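Local atomic coordinates of beta-lactamase (Francisella tularensis subsp. tularensis, PDB entry 3P09), a protein that probably hydrolyses beta-lactams to substituted beta-amino acids, as a class A beta-lactamase, and so would confer antibiotic resistance. Residues A[42-46]-A[251-255]; A[215-220]-A[239-245]. All coordinates share one frame; numbering follows the deposited sequence.

Contact 1 (A[42-46]-A[251-255]). With SO4 (sulfate ion), chain D.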
ATOM      1  N   TYR A  42      -0.856  -8.007  -9.950  1.00 21.96           N
ATOM      2  CA  TYR A  42       0.106  -7.511 -10.919  1.00 20.99           C
ATOM      3  C   TYR A  42       1.510  -7.672 -10.383  1.00 22.34           C
ATOM      4  O   TYR A  42       1.763  -7.406  -9.206  1.00 19.44           O
ATOM      5  CB  TYR A  42      -0.160  -6.045 -11.261  1.00 17.09           C
ATOM      6  CG  TYR A  42       0.510  -5.602 -12.556  1.00 20.13           C
ATOM      7  CD1 TYR A  42       1.648  -4.814 -12.536  1.00 20.97           C
ATOM      8  CD2 TYR A  42      -0.005  -5.979 -13.795  1.00 24.50           C
ATOM      9  CE1 TYR A  42       2.252  -4.408 -13.705  1.00 26.97           C
ATOM     10  CE2 TYR A  42       0.598  -5.577 -14.969  1.00 26.18           C
ATOM     11  CZ  TYR A  42       1.729  -4.796 -14.915  1.00 29.67           C
ATOM     12  OH  TYR A  42       2.345  -4.387 -16.070  1.00 35.31           O
ATOM     13  N   THR A  43       2.427  -8.119 -11.236  1.00 21.55           N
ATOM     14  CA  THR A  43       3.837  -8.164 -10.848  1.00 25.37           C
ATOM     15  C   THR A  43       4.647  -7.307 -11.798  1.00 32.09           C
ATOM     16  O   THR A  43       4.297  -7.167 -12.973  1.00 32.37           O
ATOM     17  CB  THR A  43       4.411  -9.562 -10.936  1.00 31.44           C
ATOM     18  OG1 THR A  43       4.422  -9.967 -12.312  1.00 34.80           O
ATOM     19  CG2 THR A  43       3.587 -10.523 -10.131  1.00 28.85           C
ATOM     20  N   LEU A  44       5.741  -6.742 -11.304  1.00 24.37           N
ATOM     21  CA  LEU A  44       6.562  -5.886 -12.136  1.00 26.29           C
ATOM     22  C   LEU A  44       8.013  -6.273 -11.949  1.00 40.22           C
ATOM     23  O   LEU A  44       8.516  -6.259 -10.827  1.00 32.00           O
ATOM     24  CB  LEU A  44       6.370  -4.427 -11.745  1.00 30.40           C
ATOM     25  CG  LEU A  44       5.900  -3.460 -12.816  1.00 39.62           C
ATOM     26  CD1 LEU A  44       6.228  -2.061 -12.364  1.00 39.08           C
ATOM     27  CD2 LEU A  44       6.567  -3.760 -14.133  1.00 44.10           C
ATOM     28  N   ASN A  45       8.670  -6.618 -13.052  1.00 51.39           N
ATOM     29  CA  ASN A  45      10.088  -6.965 -13.057  1.00 60.64           C
ATOM     30  C   ASN A  45      10.974  -5.798 -13.481  1.00 63.84           C
ATOM     31  O   ASN A  45      10.500  -4.785 -13.996  1.00 59.08           O
ATOM     32  CB  ASN A  45      10.343  -8.165 -13.974  1.00 66.12           C
ATOM     33  CG  ASN A  45      10.448  -9.471 -13.210  1.00 70.68           C
ATOM     34  OD1 ASN A  45       9.463 -10.194 -13.046  1.00 67.07           O
ATOM     35  ND2 ASN A  45      11.650  -9.778 -12.737  1.00 74.99           N
ATOM     36  N   THR A  46      12.273  -5.961 -13.280  1.00 66.71           N
ATOM     37  CA  THR A  46      13.218  -4.882 -13.521  1.00 71.16           C
ATOM     38  C   THR A  46      13.479  -4.643 -15.011  1.00 67.85           C
ATOM     39  O   THR A  46      14.072  -5.475 -15.693  1.00 67.15           O
ATOM     40  CB  THR A  46      14.539  -5.143 -12.776  1.00 74.79           C
ATOM     41  OG1 THR A  46      15.074  -6.408 -13.185  1.00 77.34           O
ATOM     42  CG2 THR A  46      14.297  -5.160 -11.255  1.00 69.24           C
ATOM     43  N   GLN A 251      16.843  -9.937  -9.069  1.00 29.19           N
ATOM     44  CA  GLN A 251      16.559  -8.521  -8.907  1.00 26.45           C
ATOM     45  C   GLN A 251      15.198  -8.356  -8.261  1.00 29.71           C
ATOM     46  O   GLN A 251      14.379  -9.262  -8.317  1.00 28.19           O
ATOM     47  CB  GLN A 251      16.627  -7.803 -10.244  1.00 34.91           C
ATOM     48  CG  GLN A 251      18.059  -7.643 -10.738  1.00 39.44           C
ATOM     49  CD  GLN A 251      18.139  -6.834 -12.005  1.00 45.89           C
ATOM     50  OE1 GLN A 251      17.561  -5.754 -12.096  1.00 51.24           O
ATOM     51  NE2 GLN A 251      18.852  -7.357 -13.000  1.00 41.67           N
ATOM     52  N   PRO A 252      14.960  -7.202  -7.625  1.00 26.25           N
ATOM     53  CA  PRO A 252      13.676  -7.069  -6.934  1.00 22.28           C
ATOM     54  C   PRO A 252      12.480  -7.016  -7.876  1.00 27.44           C
ATOM     55  O   PRO A 252      12.596  -6.632  -9.043  1.00 27.44           O
ATOM     56  CB  PRO A 252      13.821  -5.754  -6.157  1.00 27.76           C
ATOM     57  CG  PRO A 252      14.929  -5.017  -6.825  1.00 29.93           C
ATOM     58  CD  PRO A 252      15.857  -6.056  -7.379  1.00 25.28           C
ATOM     59  N   ILE A 253      11.325  -7.425  -7.355  1.00 20.40           N
ATOM     60  CA  ILE A 253      10.081  -7.348  -8.107  1.00 19.99           C
ATOM     61  C   ILE A 253       9.036  -6.651  -7.257  1.00 24.39           C
ATOM     62  O   ILE A 253       9.200  -6.515  -6.042  1.00 32.04           O
ATOM     63  CB  ILE A 253       9.578  -8.744  -8.523  1.00 25.64           C
ATOM     64  CG1 ILE A 253       9.456  -9.661  -7.304  1.00 25.54           C
ATOM     65  CG2 ILE A 253      10.554  -9.388  -9.495  1.00 28.29           C
ATOM     66  CD1 ILE A 253       8.415 -10.716  -7.469  1.00 34.75           C
ATOM     67  N   ALA A 254       7.977  -6.162  -7.885  1.00 20.64           N
ATOM     68  CA  ALA A 254       6.867  -5.617  -7.105  1.00 18.97           C
ATOM     69  C   ALA A 254       5.679  -6.525  -7.324  1.00 24.60           C
ATOM     70  O   ALA A 254       5.530  -7.119  -8.396  1.00 19.57           O
ATOM     71  CB  ALA A 254       6.549  -4.202  -7.529  1.00 19.22           C
ATOM     72  N   LEU A 255       4.831  -6.645  -6.312  1.00 16.26           N
ATOM     73  CA  LEU A 255       3.670  -7.505  -6.432  1.00 22.32           C
ATOM     74  C   LEU A 255       2.517  -6.856  -5.697  1.00 24.46           C
ATOM     75  O   LEU A 255       2.630  -6.558  -4.513  1.00 19.95           O
ATOM     76  CB  LEU A 255       3.967  -8.880  -5.827  1.00 19.00           C
ATOM     77  CG  LEU A 255       2.776  -9.801  -5.589  1.00 21.20           C
ATOM     78  CD1 LEU A 255       2.042 -10.128  -6.899  1.00 21.50           C
ATOM     79  CD2 LEU A 255       3.246 -11.068  -4.893  1.00 26.54           C
TER
HETATM   80  S   SO4 D 293       1.291  -5.614 -19.146  1.00 94.06           S
HETATM   81  O1  SO4 D 293       2.033  -6.797 -18.717  1.00 94.89           O
HETATM   82  O2  SO4 D 293       0.140  -6.021 -19.947  1.00 98.62           O
HETATM   83  O3  SO4 D 293       0.819  -4.868 -17.986  1.00 88.06           O
HETATM   84  O4  SO4 D 293       2.162  -4.761 -19.949  1.00 98.04           O
HETATM   85  O   HOH W   1      13.316 -10.543 -10.610  1.00 37.99           O

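Contact 2 (A[215-220]-A[239-245])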
ATOM      1  N   ARG A 215      -0.299 -11.984   5.063  1.00 23.28           N
ATOM      2  CA  ARG A 215      -0.687 -11.760   3.679  1.00 17.82           C
ATOM      3  C   ARG A 215       0.401 -12.257   2.737  1.00 17.13           C
ATOM      4  O   ARG A 215       0.733 -13.434   2.781  1.00 21.88           O
ATOM      5  CB  ARG A 215      -1.128 -10.311   3.469  1.00 19.40           C
ATOM      6  CG  ARG A 215      -2.370 -10.036   4.332  1.00 18.03           C
ATOM      7  CD  ARG A 215      -2.923  -8.622   4.210  1.00 22.69           C
ATOM      8  NE  ARG A 215      -3.988  -8.436   5.182  1.00 19.25           N
ATOM      9  CZ  ARG A 215      -4.834  -7.413   5.208  1.00 24.82           C
ATOM     10  NH1 ARG A 215      -4.765  -6.444   4.295  1.00 18.41           N
ATOM     11  NH2 ARG A 215      -5.766  -7.369   6.153  1.00 21.25           N
ATOM     12  N   ILE A 216       0.966 -11.404   1.902  1.00 19.17           N
ATOM     13  CA  ILE A 216       1.966 -11.898   0.946  1.00 16.83           C
ATOM     14  C   ILE A 216       3.138 -12.604   1.635  1.00 25.17           C
ATOM     15  O   ILE A 216       3.573 -13.689   1.207  1.00 22.41           O
ATOM     16  CB  ILE A 216       2.502 -10.756   0.059  1.00 19.89           C
ATOM     17  CG1 ILE A 216       1.413 -10.304  -0.927  1.00 25.02           C
ATOM     18  CG2 ILE A 216       3.753 -11.195  -0.672  1.00 22.11           C
ATOM     19  CD1 ILE A 216       1.734  -9.013  -1.691  1.00 19.33           C
ATOM     20  N   ALA A 217       3.651 -11.985   2.694  1.00 25.64           N
ATOM     21  CA  ALA A 217       4.812 -12.510   3.401  1.00 25.99           C
ATOM     22  C   ALA A 217       4.608 -13.949   3.855  1.00 25.27           C
ATOM     23  O   ALA A 217       5.553 -14.743   3.887  1.00 25.84           O
ATOM     24  CB  ALA A 217       5.162 -11.617   4.601  1.00 26.61           C
ATOM     25  N   PHE A 218       3.369 -14.272   4.214  1.00 20.31           N
ATOM     26  CA  PHE A 218       3.009 -15.589   4.723  1.00 19.24           C
ATOM     27  C   PHE A 218       3.388 -16.713   3.748  1.00 27.58           C
ATOM     28  O   PHE A 218       3.585 -17.859   4.150  1.00 29.02           O
ATOM     29  CB  PHE A 218       1.499 -15.603   4.977  1.00 24.22           C
ATOM     30  CG  PHE A 218       0.982 -16.870   5.598  1.00 28.02           C
ATOM     31  CD1 PHE A 218       0.579 -17.933   4.807  1.00 30.04           C
ATOM     32  CD2 PHE A 218       0.856 -16.980   6.974  1.00 35.87           C
ATOM     33  CE1 PHE A 218       0.083 -19.099   5.381  1.00 34.65           C
ATOM     34  CE2 PHE A 218       0.364 -18.141   7.550  1.00 37.42           C
ATOM     35  CZ  PHE A 218      -0.024 -19.196   6.750  1.00 33.53           C
ATOM     36  N   SER A 219       3.493 -16.380   2.463  1.00 24.25           N
ATOM     37  CA  SER A 219       3.672 -17.396   1.441  1.00 25.19           C
ATOM     38  C   SER A 219       5.002 -17.306   0.704  1.00 29.47           C
ATOM     39  O   SER A 219       5.279 -18.134  -0.162  1.00 31.18           O
ATOM     40  CB  SER A 219       2.522 -17.339   0.431  1.00 26.54           C
ATOM     41  OG  SER A 219       1.283 -17.596   1.073  1.00 27.87           O
HETATM   42  N   MSE A 220       5.802 -16.297   1.028  1.00 27.77           N
HETATM   43  CA  MSE A 220       7.112 -16.120   0.414  1.00 29.22           C
HETATM   44  C   MSE A 220       8.081 -17.147   1.007  1.00 30.42           C
HETATM   45  O   MSE A 220       8.010 -17.467   2.197  1.00 29.68           O
HETATM   46  CB  MSE A 220       7.643 -14.685   0.647  1.00 37.57           C
HETATM   47  CG  MSE A 220       7.047 -13.544  -0.255  1.00 21.50           C
HETATM   48 SE   MSE A 220       6.799 -14.106  -2.070  0.78 48.70          SE
HETATM   49  CE  MSE A 220       4.906 -14.580  -1.978  1.00 53.25           C
ATOM     50  N   THR A 239      -9.428  -6.350   1.010  1.00 16.21           N
ATOM     51  CA  THR A 239      -8.219  -6.802   1.693  1.00 17.65           C
ATOM     52  C   THR A 239      -7.071  -6.710   0.698  1.00 20.93           C
ATOM     53  O   THR A 239      -7.110  -7.367  -0.342  1.00 19.89           O
ATOM     54  CB  THR A 239      -8.379  -8.278   2.141  1.00 20.03           C
ATOM     55  OG1 THR A 239      -9.682  -8.482   2.716  1.00 20.04           O
ATOM     56  CG2 THR A 239      -7.311  -8.656   3.166  1.00 23.94           C
ATOM     57  N   ASN A 240      -6.068  -5.876   0.990  1.00 18.38           N
ATOM     58  CA  ASN A 240      -4.996  -5.621   0.018  1.00 14.12           C
ATOM     59  C   ASN A 240      -3.618  -5.839   0.609  1.00 16.98           C
ATOM     60  O   ASN A 240      -3.415  -5.708   1.816  1.00 16.55           O
ATOM     61  CB  ASN A 240      -5.028  -4.172  -0.514  1.00 14.73           C
ATOM     62  CG  ASN A 240      -6.356  -3.778  -1.139  1.00 18.63           C
ATOM     63  OD1 ASN A 240      -7.102  -4.604  -1.651  1.00 20.42           O
ATOM     64  ND2 ASN A 240      -6.632  -2.482  -1.123  1.00 16.51           N
ATOM     65  N   ASP A 241      -2.656  -6.161  -0.250  1.00 19.88           N
ATOM     66  CA  ASP A 241      -1.263  -6.143   0.162  1.00 18.34           C
ATOM     67  C   ASP A 241      -0.437  -5.794  -1.065  1.00 18.55           C
ATOM     68  O   ASP A 241      -0.604  -6.416  -2.105  1.00 15.67           O
ATOM     69  CB  ASP A 241      -0.845  -7.501   0.759  1.00 16.08           C
ATOM     70  CG  ASP A 241       0.474  -7.425   1.532  1.00 22.27           C
ATOM     71  OD1 ASP A 241       0.963  -6.305   1.813  1.00 19.41           O
ATOM     72  OD2 ASP A 241       1.009  -8.492   1.877  1.00 24.06           O
ATOM     73  N   VAL A 242       0.415  -4.777  -0.960  1.00 16.77           N
ATOM     74  CA  VAL A 242       1.274  -4.394  -2.091  1.00 16.67           C
ATOM     75  C   VAL A 242       2.713  -4.385  -1.606  1.00 24.37           C
ATOM     76  O   VAL A 242       3.041  -3.754  -0.586  1.00 16.39           O
ATOM     77  CB  VAL A 242       0.890  -3.021  -2.682  1.00 17.43           C
ATOM     78  CG1 VAL A 242       1.763  -2.681  -3.896  1.00 19.42           C
ATOM     79  CG2 VAL A 242      -0.585  -2.998  -3.058  1.00 15.30           C
ATOM     80  N   ALA A 243       3.577  -5.084  -2.335  1.00 18.21           N
ATOM     81  CA  ALA A 243       4.863  -5.468  -1.789  1.00 15.57           C
ATOM     82  C   ALA A 243       6.002  -5.256  -2.758  1.00 25.43           C
ATOM     83  O   ALA A 243       5.803  -5.241  -3.976  1.00 18.88           O
ATOM     84  CB  ALA A 243       4.820  -6.917  -1.373  1.00 19.09           C
ATOM     85  N   ILE A 244       7.195  -5.072  -2.200  1.00 19.38           N
ATOM     86  CA  ILE A 244       8.416  -5.244  -2.973  1.00 21.42           C
ATOM     87  C   ILE A 244       9.093  -6.481  -2.428  1.00 22.85           C
ATOM     88  O   ILE A 244       9.165  -6.675  -1.214  1.00 20.27           O
ATOM     89  CB  ILE A 244       9.391  -4.081  -2.820  1.00 27.92           C
ATOM     90  CG1 ILE A 244       8.766  -2.769  -3.293  1.00 26.21           C
ATOM     91  CG2 ILE A 244      10.652  -4.384  -3.619  1.00 33.92           C
ATOM     92  CD1 ILE A 244       8.406  -2.761  -4.726  1.00 31.75           C
ATOM     93  N   ILE A 245       9.599  -7.315  -3.324  1.00 22.26           N
ATOM     94  CA  ILE A 245      10.170  -8.597  -2.936  1.00 26.19           C
ATOM     95  C   ILE A 245      11.527  -8.734  -3.590  1.00 27.82           C
ATOM     96  O   ILE A 245      11.680  -8.383  -4.760  1.00 21.85           O
ATOM     97  CB  ILE A 245       9.287  -9.754  -3.422  1.00 26.60           C
ATOM     98  CG1 ILE A 245       7.870  -9.599  -2.858  1.00 32.93           C
ATOM     99  CG2 ILE A 245       9.906 -11.092  -3.052  1.00 22.78           C
ATOM    100  CD1 ILE A 245       6.856 -10.583  -3.433  1.00 31.99           C
TER
HETATM  101  O   HOH W   2       3.210  -9.218   3.437  1.00 17.75           O

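Contact 1 (A[42-46]-A[251-255])
Two neighbouring antiparallel strands of the five-stranded beta-lactamase sheet, 38-44 and 253-260, meet here at their C-terminal and N-terminal ends. Leu44 and Ala254 form a hydrogen-bonded pair. Leu44 N gives its hydrogen to Ala254 O at 2.9 Å, and Ala254 N returns one to Leu44 O at 3.0 Å. The second bond is the straighter, 161° at the hydrogen. Their CB atoms touch on the sheet face that looks to helix 178-190. Thr43 and Leu255 make the next pair, which is non-hydrogen-bonded. On the other face, Thr43 CG2 meets Leu255 CD1 at 3.6 Å. A Thr43 chi1 of 66° turns CG2 to Leu255 and OG1 to Ile52 N, with which it bonds. Past the strand end, Asn45 and Ile253 lie side by side, with Asn45 ND2 3.4 Å from Ile253 CG2. A water links Asn45 ND2, weakly, to Gln251 O. Thr46 OG1 donates to Gln251 OE1 at 2.8 Å, but it comes from above the carbonyl plane, away from the lone pairs. Both residues touch a crystal neighbour, so this bond may owe something to the lattice. At the other end, Tyr42 OH lies very close to O3 of a sulfate, probably from the crystallisation liquor, too close for the bond to be trusted in detail. Lys53 NZ binds the same ion. The chemistry implies a strand pair held mainly by its backbone bonds, continued past its end by polar links among exposed residues, of which Asn45 and Thr46 are poorly ordered.

Contact 2 (A[215-220]-A[239-245])
Arg215 and Ile216 lie against strand 239-246 of the beta-lactamase sheet, in the loop between helix 196-208 and strand 225-232. Arg215 can be followed outward. Its CB rests 3.2 Å from Asp241 OD2. The methylenes then run out straight to NE, and CD passes near Asn240 O. The guanidinium ends with Thr239 CG2 over the centre of one face, 3.4 Å from CZ. At its edge, in plane, NH1 donates to Asn240 O at 2.9 Å. Other partners help fix its rotation: Glu271 forms a salt bridge with NE, Gly231 O takes a bond from NH1, and Thr232 OG1 bonds to NH2. Asp241 is turned to the loop instead. Its CG is anti to the backbone N (chi1 -165°), and OD2 accepts from Ile216 N at 2.9 Å on its anti lone pair. A water also donates to OD2 and accepts from Ala217 N, so two adjacent amides of the loop are tied to one carboxylate oxygen, one of them through the water. Asp241 OD1 lies close to Asp228 OD1. Beyond the polar part the contact is apolar. Ile216 CD1 packs on Ala243 CB at 3.7 Å, and its CG2 branch reaches Ile245. Selenomethionine Met220 folds back through its last two torsions and brings SE to within 3.8 Å of Ile245 CD1.

In the fold
Both contacts belong to one sheet, their centres about 12 Å apart. Strands 239-246 and 253-260 follow each other in the chain and are neighbours in the sheet. Ile253 N lies 2.8 Å from Ile245 O, and Leu255 O lies 2.8 Å from Ala243 N; both are probable hydrogen bonds. On the face toward helix 178-190, Ala254 CB packs on Ile244 CD1 at 3.7 Å. On the other face, Leu255 touches Ile216, which joins contact 1 to the loop of contact 2. In contact 2, Val242 lies near, without touching, the residues of a probable SxxK motif. A second sulfate, probably from the crystallisation liquor, about 4 Å from the Arg215 side chain (nearest atoms), may mark a pocket.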